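Local coordinates for protein (hdlp (histone deacetylase-like protein)) (Aquifex aeolicus, PDB 1C3P) that probably works as a metal-dependent deacetylase of the histone deacetylase family, with a zinc site of the kind its relatives use to remove acetyl groups, at residues Val149-Leu154 with Val250-Leu255; Leu163-Asp168 with Glu284-Gly289; Lys237-Val242 with Phe279-Glu284. All blocks are in the same frame, centred on the assembly; numbering follows the deposited sequence.

Interaction 1. Residues Val149-Leu154 with Val250-Leu255; sequences VGIEYL and VYLLQL
Leu-154 and Val-250 meet end to end through methyls, with CD1 of Leu-154 4.0 Å from CG1 of Val-250. The same CD1 also meets Leu-252, but differently: these two leucines lie alongside each other, running opposite ways, and the Leu-154 CD1 to Leu-252 CD1 distance is 3.9 Å. One methyl of the helix is thus shared between two strand side chains, one met head-on and the other in passing. On the strand, the sharing is repeated in reverse. Leu-252 CD1 also touches Ile-151, whose CG1 lies 4.1 Å away, the two side chains crossing obliquely. The CA–CB bond of Ile-151 does not aim at the strand; with CG1 anti to its carbonyl carbon (chi1 -70°), it is the longer branch that comes nearer.

The pairing follows from the periodicities of the two elements. Ile-151 and Leu-154 fall on one side of helix 146-156, while Val-250 and Leu-252, two apart, point to one side of strand 250-254. The segments run nearly antiparallel, at 172°, with their axes 10.3 Å apart at closest approach. This is the layered packing of an alpha/beta fold, a helix laid along a parallel sheet; between the two elements, Gly-150 brings only its backbone near Leu-252. Ile-114 and Phe-117 of helix 98-118 extend the apolar layer around Leu-154 and Val-250.

All four touching residues are buried and no hydrogen bond crosses between the segments, so the contact depends on the fit of branched hydrocarbon side chains, with van der Waals packing and the exclusion of water as its likely sources of stability.

Interaction 2. Residues Leu163-Asp168 with Glu284-Gly289; sequences LYIDLD and EVFGEG
With CG anti to the backbone N (chi1 167°), Leu-163 sends its CD2 methyl onto Phe-286, whose own CG lies anti to the carbonyl carbon (chi1 -67°) and presents the ring to the strand. The side chains cross at about a right angle. CD2 of Leu-163 sits over the centre of the ring in a CH-pi contact, 3.8 Å from the centroid of Phe-286 and only 13° off the ring normal. Val-285 CG1, from the preceding residue, lies 3.5 Å above the plane of the opposite face of the Phe-286 ring, displaced toward the rim. Ile-165 adds a looser, oblique touch, its CD1 4.3 Å from CD1 of Phe-286. Here the last turn of helix 272-286 packs on strand 162-166 in the central parallel sheet of this arginase-like alpha/beta fold, and Gly-287, with positive phi, takes the chain out of the helix. Replacing Phe-286 with an alanine would probably leave the Leu-163 methyl without its aromatic face and open a gap between helix end and sheet. Past the strand's end lies Asp-168, a zinc ligand in another structure of this protein (none is bound here), whose OD2 accepts a hydrogen bond from His-170 N.

Interaction 3. Residues Lys237-Val242 with Phe279-Glu284; sequences KSLEIV and FNIVRE
Leu-239 projects from helix 228-245 against helix 272-286 and carries every direct touch between 237-242 and 279-284. Its CD1 methyl reaches the close side of the contact, 3.8 Å from CG2 of Ile-281, where the two side chains meet at a slant. Ile-281 offers this branch because its CG1 is turned away from the carbonyl carbon (chi1 -71°), leaving CG2 opposite the backbone N. Next to it the fit is less close: the same Leu-239 CD1 lies 4.1 Å from the backbone CA of Val-282 and 4.2 Å from its CG2. That methyl thus rests against the Ile-281 side chain and the Val-282 backbone.

Both helices belong to the layer on one face of the central parallel sheet in this alpha/beta fold. The packed side continues inward from them: Leu-239 also touches Leu-188 of strand 185-192, and Val-282 reaches Tyr-251 and Leu-253 of strand 250-254.

Away from this apolar strip the character changes. The outer side, with Glu-240 and Glu-284, is exposed. Arg-283, turned from Leu-239, is partly exposed and occupied with polar partners: its NH1 makes a weak hydrogen bond to Asn-280 OD1, at 3.0 Å with an N-H...O angle of 132°, and a salt bridge to Glu-312 of helix 299-314, while NH2 pairs with Glu-288. The arginine CD lies 3.4 Å above the Phe-279 ring plane, offset toward the rim.

How the interactions relate
The three contacts show how an alpha/beta core is built from both sides of its sheet. Interactions 1 and 2, with centres about 10 Å apart, meet through neighbouring strands: Leu-252 O lies 2.9 Å from Ile-165 N, a probable hydrogen bond. Interactions 2 and 3, only about 7 Å apart at their centres, share helix 272-286; Val-285 CG2 packs 3.7 Å from Leu-239 CD1. Interactions 1 and 3 are farther apart, about 16 Å between centres, but Tyr-251 CE1 comes within 3.7 Å of Val-282 CG1. The packed residues lie away from the zinc site, yet segment 163-168 leads into it through Asp-168, which binds zinc with His-170 and Asp-258 in another structure; none is bound here.

Interaction 1. Residues Val149-Leu154 with Val250-Leu255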
ATOM      1  N   VAL A 149      -8.329 -10.192   1.102  1.00 12.49           N
ATOM      2  CA  VAL A 149      -9.510 -10.360   1.940  1.00 15.31           C
ATOM      3  C   VAL A 149     -10.580  -9.442   1.368  1.00 20.14           C
ATOM      4  O   VAL A 149     -11.733  -9.853   1.176  1.00 17.32           O
ATOM      5  CB  VAL A 149      -9.225  -9.969   3.403  1.00 14.77           C
ATOM      6  CG1 VAL A 149     -10.530  -9.862   4.218  1.00 14.68           C
ATOM      7  CG2 VAL A 149      -8.312 -11.001   4.030  1.00 12.50           C
ATOM      8  N   GLY A 150     -10.190  -8.205   1.071  1.00 15.45           N
ATOM      9  CA  GLY A 150     -11.142  -7.243   0.537  1.00 20.96           C
ATOM     10  C   GLY A 150     -11.747  -7.618  -0.805  1.00 24.16           C
ATOM     11  O   GLY A 150     -12.950  -7.432  -1.037  1.00 19.50           O
ATOM     12  N   ILE A 151     -10.913  -8.125  -1.704  1.00 16.67           N
ATOM     13  CA  ILE A 151     -11.384  -8.530  -3.025  1.00 19.56           C
ATOM     14  C   ILE A 151     -12.323  -9.731  -2.902  1.00 22.66           C
ATOM     15  O   ILE A 151     -13.334  -9.792  -3.594  1.00 20.08           O
ATOM     16  CB  ILE A 151     -10.192  -8.839  -3.943  1.00 16.46           C
ATOM     17  CG1 ILE A 151      -9.466  -7.525  -4.285  1.00 12.31           C
ATOM     18  CG2 ILE A 151     -10.657  -9.575  -5.218  1.00 17.93           C
ATOM     19  CD1 ILE A 151      -8.122  -7.732  -4.973  1.00 18.71           C
ATOM     20  N   GLU A 152     -12.002 -10.677  -2.023  1.00 19.71           N
ATOM     21  CA  GLU A 152     -12.866 -11.839  -1.837  1.00 13.85           C
ATOM     22  C   GLU A 152     -14.154 -11.392  -1.173  1.00 16.85           C
ATOM     23  O   GLU A 152     -15.221 -11.963  -1.394  1.00 19.25           O
ATOM     24  CB  GLU A 152     -12.173 -12.900  -0.982  1.00 20.21           C
ATOM     25  CG  GLU A 152     -11.063 -13.609  -1.733  1.00 22.16           C
ATOM     26  CD  GLU A 152     -11.584 -14.477  -2.862  1.00 26.94           C
ATOM     27  OE1 GLU A 152     -10.757 -14.969  -3.647  1.00 25.03           O
ATOM     28  OE2 GLU A 152     -12.813 -14.680  -2.959  1.00 24.95           O
ATOM     29  N   TYR A 153     -14.062 -10.336  -0.368  1.00 14.74           N
ATOM     30  CA  TYR A 153     -15.258  -9.807   0.283  1.00 17.71           C
ATOM     31  C   TYR A 153     -16.199  -9.326  -0.833  1.00 20.00           C
ATOM     32  O   TYR A 153     -17.406  -9.591  -0.815  1.00 19.61           O
ATOM     33  CB  TYR A 153     -14.869  -8.636   1.206  1.00 13.26           C
ATOM     34  CG  TYR A 153     -16.045  -7.907   1.813  1.00 16.36           C
ATOM     35  CD1 TYR A 153     -16.650  -8.346   2.997  1.00 18.41           C
ATOM     36  CD2 TYR A 153     -16.564  -6.780   1.185  1.00 21.16           C
ATOM     37  CE1 TYR A 153     -17.755  -7.653   3.534  1.00 21.03           C
ATOM     38  CE2 TYR A 153     -17.645  -6.095   1.702  1.00 19.76           C
ATOM     39  CZ  TYR A 153     -18.236  -6.519   2.865  1.00 25.97           C
ATOM     40  OH  TYR A 153     -19.292  -5.776   3.346  1.00 23.15           O
ATOM     41  N   LEU A 154     -15.638  -8.629  -1.817  1.00 17.78           N
ATOM     42  CA  LEU A 154     -16.432  -8.118  -2.935  1.00 17.26           C
ATOM     43  C   LEU A 154     -16.972  -9.268  -3.806  1.00 19.69           C
ATOM     44  O   LEU A 154     -18.122  -9.226  -4.266  1.00 22.91           O
ATOM     45  CB  LEU A 154     -15.586  -7.151  -3.774  1.00 20.44           C
ATOM     46  CG  LEU A 154     -15.325  -5.775  -3.136  1.00 19.57           C
ATOM     47  CD1 LEU A 154     -14.195  -5.042  -3.872  1.00 22.48           C
ATOM     48  CD2 LEU A 154     -16.641  -4.954  -3.165  1.00 20.84           C
ATOM     49  N   VAL A 250     -15.696  -2.395 -10.102  1.00 23.83           N
ATOM     50  CA  VAL A 250     -15.160  -1.697  -8.951  1.00 19.67           C
ATOM     51  C   VAL A 250     -13.660  -1.925  -8.899  1.00 20.78           C
ATOM     52  O   VAL A 250     -13.185  -2.942  -9.378  1.00 19.60           O
ATOM     53  CB  VAL A 250     -15.808  -2.215  -7.634  1.00 20.88           C
ATOM     54  CG1 VAL A 250     -15.536  -3.696  -7.436  1.00 18.18           C
ATOM     55  CG2 VAL A 250     -15.277  -1.432  -6.468  1.00 16.71           C
ATOM     56  N   TYR A 251     -12.918  -0.971  -8.345  1.00 18.75           N
ATOM     57  CA  TYR A 251     -11.470  -1.128  -8.246  1.00 22.44           C
ATOM     58  C   TYR A 251     -10.934  -0.650  -6.894  1.00 20.28           C
ATOM     59  O   TYR A 251     -11.556   0.174  -6.216  1.00 19.91           O
ATOM     60  CB  TYR A 251     -10.768  -0.356  -9.387  1.00 16.57           C
ATOM     61  CG  TYR A 251     -10.560   1.133  -9.139  1.00 22.36           C
ATOM     62  CD1 TYR A 251      -9.431   1.594  -8.457  1.00 18.12           C
ATOM     63  CD2 TYR A 251     -11.494   2.078  -9.577  1.00 20.04           C
ATOM     64  CE1 TYR A 251      -9.240   2.938  -8.216  1.00 20.40           C
ATOM     65  CE2 TYR A 251     -11.308   3.455  -9.338  1.00 16.60           C
ATOM     66  CZ  TYR A 251     -10.184   3.868  -8.656  1.00 14.68           C
ATOM     67  OH  TYR A 251      -9.977   5.200  -8.367  1.00 21.79           O
ATOM     68  N   LEU A 252      -9.786  -1.206  -6.497  1.00 17.90           N
ATOM     69  CA  LEU A 252      -9.097  -0.808  -5.271  1.00 18.58           C
ATOM     70  C   LEU A 252      -7.714  -0.360  -5.718  1.00 15.49           C
ATOM     71  O   LEU A 252      -7.144  -0.916  -6.665  1.00 18.82           O
ATOM     72  CB  LEU A 252      -8.952  -1.972  -4.272  1.00 17.55           C
ATOM     73  CG  LEU A 252     -10.255  -2.612  -3.804  1.00 23.36           C
ATOM     74  CD1 LEU A 252     -10.669  -3.670  -4.806  1.00 27.78           C
ATOM     75  CD2 LEU A 252     -10.044  -3.261  -2.447  1.00 27.29           C
ATOM     76  N   LEU A 253      -7.193   0.645  -5.036  1.00 16.80           N
ATOM     77  CA  LEU A 253      -5.895   1.245  -5.352  1.00 17.50           C
ATOM     78  C   LEU A 253      -5.053   1.296  -4.090  1.00 20.22           C
ATOM     79  O   LEU A 253      -5.520   1.785  -3.062  1.00 18.14           O
ATOM     80  CB  LEU A 253      -6.132   2.675  -5.870  1.00 15.49           C
ATOM     81  CG  LEU A 253      -4.977   3.658  -6.020  1.00 17.75           C
ATOM     82  CD1 LEU A 253      -4.037   3.143  -7.104  1.00 20.85           C
ATOM     83  CD2 LEU A 253      -5.527   5.048  -6.414  1.00 19.05           C
ATOM     84  N   GLN A 254      -3.819   0.803  -4.160  1.00 16.50           N
ATOM     85  CA  GLN A 254      -2.949   0.818  -2.987  1.00 16.48           C
ATOM     86  C   GLN A 254      -1.907   1.892  -3.254  1.00 16.12           C
ATOM     87  O   GLN A 254      -1.324   2.003  -4.351  1.00 13.97           O
ATOM     88  CB  GLN A 254      -2.346  -0.586  -2.722  1.00 25.58           C
ATOM     89  CG  GLN A 254      -0.969  -0.862  -3.263  1.00 36.40           C
ATOM     90  CD  GLN A 254       0.127  -0.727  -2.209  1.00 33.18           C
ATOM     91  OE1 GLN A 254       0.271  -1.571  -1.301  1.00 21.05           O
ATOM     92  NE2 GLN A 254       0.907   0.338  -2.322  1.00 22.85           N
ATOM     93  N   LEU A 255      -1.683   2.699  -2.226  1.00 14.42           N
ATOM     94  CA  LEU A 255      -0.824   3.860  -2.322  1.00 17.99           C
ATOM     95  C   LEU A 255       0.358   3.927  -1.385  1.00 19.32           C
ATOM     96  O   LEU A 255       0.490   4.905  -0.640  1.00 21.23           O
ATOM     97  CB  LEU A 255      -1.722   5.088  -2.101  1.00 20.68           C
ATOM     98  CG  LEU A 255      -2.890   5.112  -3.086  1.00 22.90           C
ATOM     99  CD1 LEU A 255      -4.018   5.983  -2.575  1.00 29.36           C
ATOM    100  CD2 LEU A 255      -2.370   5.589  -4.435  1.00 14.80           C
TER

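Interaction 2. Residues Leu163-Asp168 with Glu284-Gly289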
ATOM      1  N   LEU A 163     -10.910  -4.736 -10.181  1.00 16.93           N
ATOM      2  CA  LEU A 163      -9.568  -4.361 -10.590  1.00 20.73           C
ATOM      3  C   LEU A 163      -8.802  -3.914  -9.367  1.00 18.40           C
ATOM      4  O   LEU A 163      -9.339  -3.200  -8.535  1.00 18.65           O
ATOM      5  CB  LEU A 163      -9.632  -3.207 -11.604  1.00 18.45           C
ATOM      6  CG  LEU A 163      -8.346  -2.448 -11.952  1.00 19.99           C
ATOM      7  CD1 LEU A 163      -7.382  -3.389 -12.674  1.00 15.66           C
ATOM      8  CD2 LEU A 163      -8.669  -1.238 -12.810  1.00 18.74           C
ATOM      9  N   TYR A 164      -7.559  -4.359  -9.251  1.00 16.97           N
ATOM     10  CA  TYR A 164      -6.696  -3.940  -8.150  1.00 11.76           C
ATOM     11  C   TYR A 164      -5.472  -3.280  -8.783  1.00 15.67           C
ATOM     12  O   TYR A 164      -4.837  -3.849  -9.675  1.00 16.07           O
ATOM     13  CB  TYR A 164      -6.261  -5.145  -7.325  1.00 14.07           C
ATOM     14  CG  TYR A 164      -5.287  -4.789  -6.229  1.00 14.51           C
ATOM     15  CD1 TYR A 164      -5.690  -4.124  -5.065  1.00 27.08           C
ATOM     16  CD2 TYR A 164      -3.948  -5.118  -6.368  1.00 21.45           C
ATOM     17  CE1 TYR A 164      -4.743  -3.810  -4.064  1.00 26.21           C
ATOM     18  CE2 TYR A 164      -3.025  -4.816  -5.405  1.00 21.89           C
ATOM     19  CZ  TYR A 164      -3.412  -4.173  -4.262  1.00 16.35           C
ATOM     20  OH  TYR A 164      -2.423  -3.939  -3.327  1.00 27.44           O
ATOM     21  N   ILE A 165      -5.145  -2.067  -8.342  1.00 14.52           N
ATOM     22  CA  ILE A 165      -3.998  -1.343  -8.881  1.00 18.37           C
ATOM     23  C   ILE A 165      -3.049  -1.089  -7.710  1.00 20.75           C
ATOM     24  O   ILE A 165      -3.452  -0.546  -6.681  1.00 16.67           O
ATOM     25  CB  ILE A 165      -4.420  -0.001  -9.494  1.00 13.31           C
ATOM     26  CG1 ILE A 165      -5.440  -0.239 -10.613  1.00 17.28           C
ATOM     27  CG2 ILE A 165      -3.192   0.746  -9.991  1.00 13.06           C
ATOM     28  CD1 ILE A 165      -6.166   1.039 -11.069  1.00 15.02           C
ATOM     29  N   ASP A 166      -1.793  -1.476  -7.884  1.00 15.37           N
ATOM     30  CA  ASP A 166      -0.799  -1.370  -6.823  1.00 15.63           C
ATOM     31  C   ASP A 166       0.343  -0.423  -7.198  1.00 15.54           C
ATOM     32  O   ASP A 166       1.213  -0.747  -8.015  1.00 12.60           O
ATOM     33  CB  ASP A 166      -0.286  -2.799  -6.515  1.00 12.31           C
ATOM     34  CG  ASP A 166       0.571  -2.867  -5.261  1.00 16.37           C
ATOM     35  OD1 ASP A 166       1.654  -2.250  -5.257  1.00 13.41           O
ATOM     36  OD2 ASP A 166       0.153  -3.544  -4.282  1.00 16.06           O
ATOM     37  N   LEU A 167       0.356   0.760  -6.594  1.00 14.02           N
ATOM     38  CA  LEU A 167       1.394   1.738  -6.908  1.00 12.05           C
ATOM     39  C   LEU A 167       2.605   1.728  -5.984  1.00 12.62           C
ATOM     40  O   LEU A 167       3.506   2.559  -6.122  1.00 15.00           O
ATOM     41  CB  LEU A 167       0.785   3.147  -6.957  1.00 14.61           C
ATOM     42  CG  LEU A 167      -0.308   3.270  -8.030  1.00 17.20           C
ATOM     43  CD1 LEU A 167      -0.752   4.721  -8.126  1.00 28.82           C
ATOM     44  CD2 LEU A 167       0.216   2.798  -9.396  1.00 18.59           C
ATOM     45  N   ASP A 168       2.607   0.791  -5.043  1.00 14.35           N
ATOM     46  CA  ASP A 168       3.722   0.620  -4.109  1.00 19.50           C
ATOM     47  C   ASP A 168       4.949   0.285  -4.964  1.00 16.30           C
ATOM     48  O   ASP A 168       4.811  -0.357  -5.997  1.00 17.72           O
ATOM     49  CB  ASP A 168       3.428  -0.561  -3.185  1.00 25.15           C
ATOM     50  CG  ASP A 168       4.400  -0.666  -2.038  1.00 48.45           C
ATOM     51  OD1 ASP A 168       4.320   0.179  -1.126  1.00 64.45           O
ATOM     52  OD2 ASP A 168       5.250  -1.582  -2.048  1.00 44.71           O
ATOM     53  N   GLU A 284      -9.127   9.630 -12.908  1.00 26.79           N
ATOM     54  CA  GLU A 284      -9.636  10.163 -14.173  1.00 31.77           C
ATOM     55  C   GLU A 284      -9.935   9.036 -15.137  1.00 31.57           C
ATOM     56  O   GLU A 284     -10.802   9.162 -15.994  1.00 33.08           O
ATOM     57  CB  GLU A 284      -8.626  11.094 -14.831  1.00 30.96           C
ATOM     58  CG  GLU A 284      -8.270  12.293 -14.002  1.00 50.56           C
ATOM     59  CD  GLU A 284      -7.209  13.133 -14.663  1.00 63.75           C
ATOM     60  OE1 GLU A 284      -6.117  12.593 -14.946  1.00 68.93           O
ATOM     61  OE2 GLU A 284      -7.466  14.331 -14.898  1.00 72.01           O
ATOM     62  N   VAL A 285      -9.209   7.931 -15.005  1.00 23.37           N
ATOM     63  CA  VAL A 285      -9.413   6.805 -15.899  1.00 23.25           C
ATOM     64  C   VAL A 285     -10.533   5.903 -15.412  1.00 31.41           C
ATOM     65  O   VAL A 285     -11.384   5.494 -16.194  1.00 25.34           O
ATOM     66  CB  VAL A 285      -8.128   5.946 -16.051  1.00 24.77           C
ATOM     67  CG1 VAL A 285      -8.400   4.755 -16.957  1.00 26.98           C
ATOM     68  CG2 VAL A 285      -6.991   6.786 -16.635  1.00 24.98           C
ATOM     69  N   PHE A 286     -10.549   5.592 -14.118  1.00 27.27           N
ATOM     70  CA  PHE A 286     -11.577   4.701 -13.613  1.00 22.47           C
ATOM     71  C   PHE A 286     -12.610   5.258 -12.643  1.00 21.53           C
ATOM     72  O   PHE A 286     -13.455   4.514 -12.137  1.00 27.12           O
ATOM     73  CB  PHE A 286     -10.921   3.460 -12.997  1.00 22.26           C
ATOM     74  CG  PHE A 286     -10.231   2.582 -13.997  1.00 25.71           C
ATOM     75  CD1 PHE A 286      -8.840   2.556 -14.086  1.00 22.88           C
ATOM     76  CD2 PHE A 286     -10.978   1.801 -14.885  1.00 24.49           C
ATOM     77  CE1 PHE A 286      -8.204   1.766 -15.040  1.00 19.85           C
ATOM     78  CE2 PHE A 286     -10.350   1.007 -15.845  1.00 27.48           C
ATOM     79  CZ  PHE A 286      -8.962   0.989 -15.924  1.00 24.59           C
ATOM     80  N   GLY A 287     -12.566   6.561 -12.397  1.00 23.76           N
ATOM     81  CA  GLY A 287     -13.520   7.142 -11.474  1.00 24.17           C
ATOM     82  C   GLY A 287     -13.108   6.833 -10.053  1.00 27.05           C
ATOM     83  O   GLY A 287     -11.930   6.561  -9.787  1.00 18.06           O
ATOM     84  N   GLU A 288     -14.072   6.862  -9.138  1.00 23.21           N
ATOM     85  CA  GLU A 288     -13.791   6.592  -7.733  1.00 24.87           C
ATOM     86  C   GLU A 288     -13.674   5.103  -7.409  1.00 20.85           C
ATOM     87  O   GLU A 288     -14.401   4.264  -7.958  1.00 18.10           O
ATOM     88  CB  GLU A 288     -14.868   7.201  -6.838  1.00 29.25           C
ATOM     89  CG  GLU A 288     -14.926   8.730  -6.853  1.00 42.63           C
ATOM     90  CD  GLU A 288     -13.610   9.375  -6.454  1.00 43.77           C
ATOM     91  OE1 GLU A 288     -13.036   8.984  -5.413  1.00 36.82           O
ATOM     92  OE2 GLU A 288     -13.153  10.286  -7.173  1.00 51.56           O
ATOM     93  N   GLY A 289     -12.751   4.796  -6.505  1.00 26.12           N
ATOM     94  CA  GLY A 289     -12.523   3.426  -6.085  1.00 20.71           C
ATOM     95  C   GLY A 289     -12.240   3.373  -4.596  1.00 18.56           C
ATOM     96  O   GLY A 289     -12.442   4.364  -3.903  1.00 16.59           O
TER

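Interaction 3. Residues Lys237-Val242 with Phe279-Glu284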
ATOM      1  N   LYS A 237       0.225   4.641 -19.604  1.00 23.16           N
ATOM      2  CA  LYS A 237       0.262   3.608 -20.624  1.00 17.06           C
ATOM      3  C   LYS A 237      -0.277   2.271 -20.119  1.00 18.46           C
ATOM      4  O   LYS A 237      -0.988   1.567 -20.842  1.00 21.20           O
ATOM      5  CB  LYS A 237       1.696   3.460 -21.136  1.00 26.98           C
ATOM      6  CG  LYS A 237       1.827   2.625 -22.380  1.00 52.00           C
ATOM      7  CD  LYS A 237       2.909   3.207 -23.272  1.00 56.40           C
ATOM      8  CE  LYS A 237       2.529   4.621 -23.695  1.00 52.03           C
ATOM      9  NZ  LYS A 237       3.568   5.248 -24.548  1.00 55.53           N
ATOM     10  N   SER A 238       0.055   1.899 -18.885  1.00 21.28           N
ATOM     11  CA  SER A 238      -0.448   0.629 -18.384  1.00 16.47           C
ATOM     12  C   SER A 238      -1.960   0.692 -18.130  1.00 18.79           C
ATOM     13  O   SER A 238      -2.676  -0.288 -18.349  1.00 20.60           O
ATOM     14  CB  SER A 238       0.314   0.199 -17.114  1.00 19.75           C
ATOM     15  OG  SER A 238       0.141   1.101 -16.050  1.00 22.52           O
ATOM     16  N   LEU A 239      -2.462   1.839 -17.679  1.00 22.95           N
ATOM     17  CA  LEU A 239      -3.898   1.947 -17.447  1.00 20.98           C
ATOM     18  C   LEU A 239      -4.647   1.787 -18.760  1.00 25.16           C
ATOM     19  O   LEU A 239      -5.745   1.233 -18.789  1.00 20.70           O
ATOM     20  CB  LEU A 239      -4.265   3.288 -16.800  1.00 18.39           C
ATOM     21  CG  LEU A 239      -3.715   3.589 -15.400  1.00 20.02           C
ATOM     22  CD1 LEU A 239      -4.134   5.002 -14.995  1.00 27.02           C
ATOM     23  CD2 LEU A 239      -4.238   2.592 -14.376  1.00 20.31           C
ATOM     24  N   GLU A 240      -4.052   2.254 -19.850  1.00 24.93           N
ATOM     25  CA  GLU A 240      -4.700   2.144 -21.150  1.00 25.72           C
ATOM     26  C   GLU A 240      -4.793   0.672 -21.556  1.00 23.44           C
ATOM     27  O   GLU A 240      -5.797   0.232 -22.128  1.00 23.10           O
ATOM     28  CB  GLU A 240      -3.928   2.975 -22.192  1.00 29.10           C
ATOM     29  CG  GLU A 240      -4.533   2.978 -23.587  1.00 49.56           C
ATOM     30  CD  GLU A 240      -3.959   4.076 -24.469  1.00 63.15           C
ATOM     31  OE1 GLU A 240      -2.721   4.128 -24.639  1.00 69.26           O
ATOM     32  OE2 GLU A 240      -4.754   4.891 -24.994  1.00 66.68           O
ATOM     33  N   ILE A 241      -3.752  -0.088 -21.241  1.00 19.52           N
ATOM     34  CA  ILE A 241      -3.723  -1.510 -21.542  1.00 24.06           C
ATOM     35  C   ILE A 241      -4.835  -2.219 -20.780  1.00 25.48           C
ATOM     36  O   ILE A 241      -5.546  -3.059 -21.332  1.00 19.43           O
ATOM     37  CB  ILE A 241      -2.361  -2.145 -21.152  1.00 23.80           C
ATOM     38  CG1 ILE A 241      -1.253  -1.581 -22.039  1.00 28.60           C
ATOM     39  CG2 ILE A 241      -2.433  -3.683 -21.275  1.00 24.94           C
ATOM     40  CD1 ILE A 241       0.143  -2.080 -21.688  1.00 27.04           C
ATOM     41  N   VAL A 242      -4.989  -1.874 -19.505  1.00 20.41           N
ATOM     42  CA  VAL A 242      -6.017  -2.495 -18.693  1.00 23.17           C
ATOM     43  C   VAL A 242      -7.400  -2.104 -19.203  1.00 24.81           C
ATOM     44  O   VAL A 242      -8.260  -2.963 -19.413  1.00 22.49           O
ATOM     45  CB  VAL A 242      -5.909  -2.064 -17.219  1.00 26.48           C
ATOM     46  CG1 VAL A 242      -7.076  -2.636 -16.425  1.00 18.67           C
ATOM     47  CG2 VAL A 242      -4.573  -2.539 -16.628  1.00 26.97           C
ATOM     48  N   PHE A 279      -2.266   9.347  -8.362  1.00 18.88           N
ATOM     49  CA  PHE A 279      -3.547   9.058  -7.727  1.00 21.01           C
ATOM     50  C   PHE A 279      -4.701   9.649  -8.551  1.00 25.48           C
ATOM     51  O   PHE A 279      -5.713   8.985  -8.810  1.00 16.30           O
ATOM     52  CB  PHE A 279      -3.541   9.668  -6.320  1.00 16.79           C
ATOM     53  CG  PHE A 279      -4.867   9.606  -5.620  1.00 20.23           C
ATOM     54  CD1 PHE A 279      -5.403   8.384  -5.212  1.00 21.61           C
ATOM     55  CD2 PHE A 279      -5.565  10.774  -5.337  1.00 23.24           C
ATOM     56  CE1 PHE A 279      -6.624   8.337  -4.520  1.00 30.98           C
ATOM     57  CE2 PHE A 279      -6.780  10.738  -4.648  1.00 24.82           C
ATOM     58  CZ  PHE A 279      -7.310   9.519  -4.236  1.00 30.27           C
ATOM     59  N   ASN A 280      -4.542  10.902  -8.961  1.00 22.30           N
ATOM     60  CA  ASN A 280      -5.577  11.561  -9.738  1.00 24.49           C
ATOM     61  C   ASN A 280      -5.723  11.030 -11.152  1.00 23.01           C
ATOM     62  O   ASN A 280      -6.817  11.050 -11.718  1.00 21.91           O
ATOM     63  CB  ASN A 280      -5.353  13.077  -9.737  1.00 27.17           C
ATOM     64  CG  ASN A 280      -5.575  13.681  -8.359  1.00 20.88           C
ATOM     65  OD1 ASN A 280      -6.471  13.257  -7.628  1.00 22.95           O
ATOM     66  ND2 ASN A 280      -4.788  14.690  -8.014  1.00 27.85           N
ATOM     67  N   ILE A 281      -4.626  10.544 -11.718  1.00 18.74           N
ATOM     68  CA  ILE A 281      -4.671   9.954 -13.049  1.00 18.37           C
ATOM     69  C   ILE A 281      -5.515   8.674 -13.009  1.00 18.54           C
ATOM     70  O   ILE A 281      -6.259   8.381 -13.949  1.00 19.69           O
ATOM     71  CB  ILE A 281      -3.261   9.587 -13.548  1.00 19.31           C
ATOM     72  CG1 ILE A 281      -2.475  10.853 -13.881  1.00 23.51           C
ATOM     73  CG2 ILE A 281      -3.360   8.684 -14.758  1.00 28.87           C
ATOM     74  CD1 ILE A 281      -1.044  10.571 -14.332  1.00 26.47           C
ATOM     75  N   VAL A 282      -5.389   7.900 -11.935  1.00 17.72           N
ATOM     76  CA  VAL A 282      -6.159   6.662 -11.822  1.00 14.89           C
ATOM     77  C   VAL A 282      -7.643   7.010 -11.740  1.00 21.79           C
ATOM     78  O   VAL A 282      -8.484   6.395 -12.405  1.00 25.80           O
ATOM     79  CB  VAL A 282      -5.754   5.839 -10.575  1.00 18.50           C
ATOM     80  CG1 VAL A 282      -6.767   4.729 -10.345  1.00 20.73           C
ATOM     81  CG2 VAL A 282      -4.370   5.217 -10.791  1.00 17.49           C
ATOM     82  N   ARG A 283      -7.957   8.020 -10.944  1.00 19.14           N
ATOM     83  CA  ARG A 283      -9.346   8.435 -10.790  1.00 23.51           C
ATOM     84  C   ARG A 283      -9.944   8.977 -12.090  1.00 25.44           C
ATOM     85  O   ARG A 283     -11.136   8.806 -12.343  1.00 23.12           O
ATOM     86  CB  ARG A 283      -9.448   9.480  -9.690  1.00 20.64           C
ATOM     87  CG  ARG A 283      -9.081   8.944  -8.307  1.00 19.65           C
ATOM     88  CD  ARG A 283      -8.926  10.069  -7.313  1.00 25.70           C
ATOM     89  NE  ARG A 283     -10.193  10.709  -6.994  1.00 36.05           N
ATOM     90  CZ  ARG A 283     -10.307  11.964  -6.583  1.00 34.61           C
ATOM     91  NH1 ARG A 283      -9.223  12.723  -6.447  1.00 35.23           N
ATOM     92  NH2 ARG A 283     -11.501  12.457  -6.293  1.00 29.30           N
ATOM     93  N   GLU A 284      -9.127   9.630 -12.908  1.00 26.79           N
ATOM     94  CA  GLU A 284      -9.636  10.163 -14.173  1.00 31.77           C
ATOM     95  C   GLU A 284      -9.935   9.036 -15.137  1.00 31.57           C
ATOM     96  O   GLU A 284     -10.802   9.162 -15.994  1.00 33.08           O
ATOM     97  CB  GLU A 284      -8.626  11.094 -14.831  1.00 30.96           C
ATOM     98  CG  GLU A 284      -8.270  12.293 -14.002  1.00 50.56           C
ATOM     99  CD  GLU A 284      -7.209  13.133 -14.663  1.00 63.75           C
ATOM    100  OE1 GLU A 284      -6.117  12.593 -14.946  1.00 68.93           O
ATOM    101  OE2 GLU A 284      -7.466  14.331 -14.898  1.00 72.01           O
TER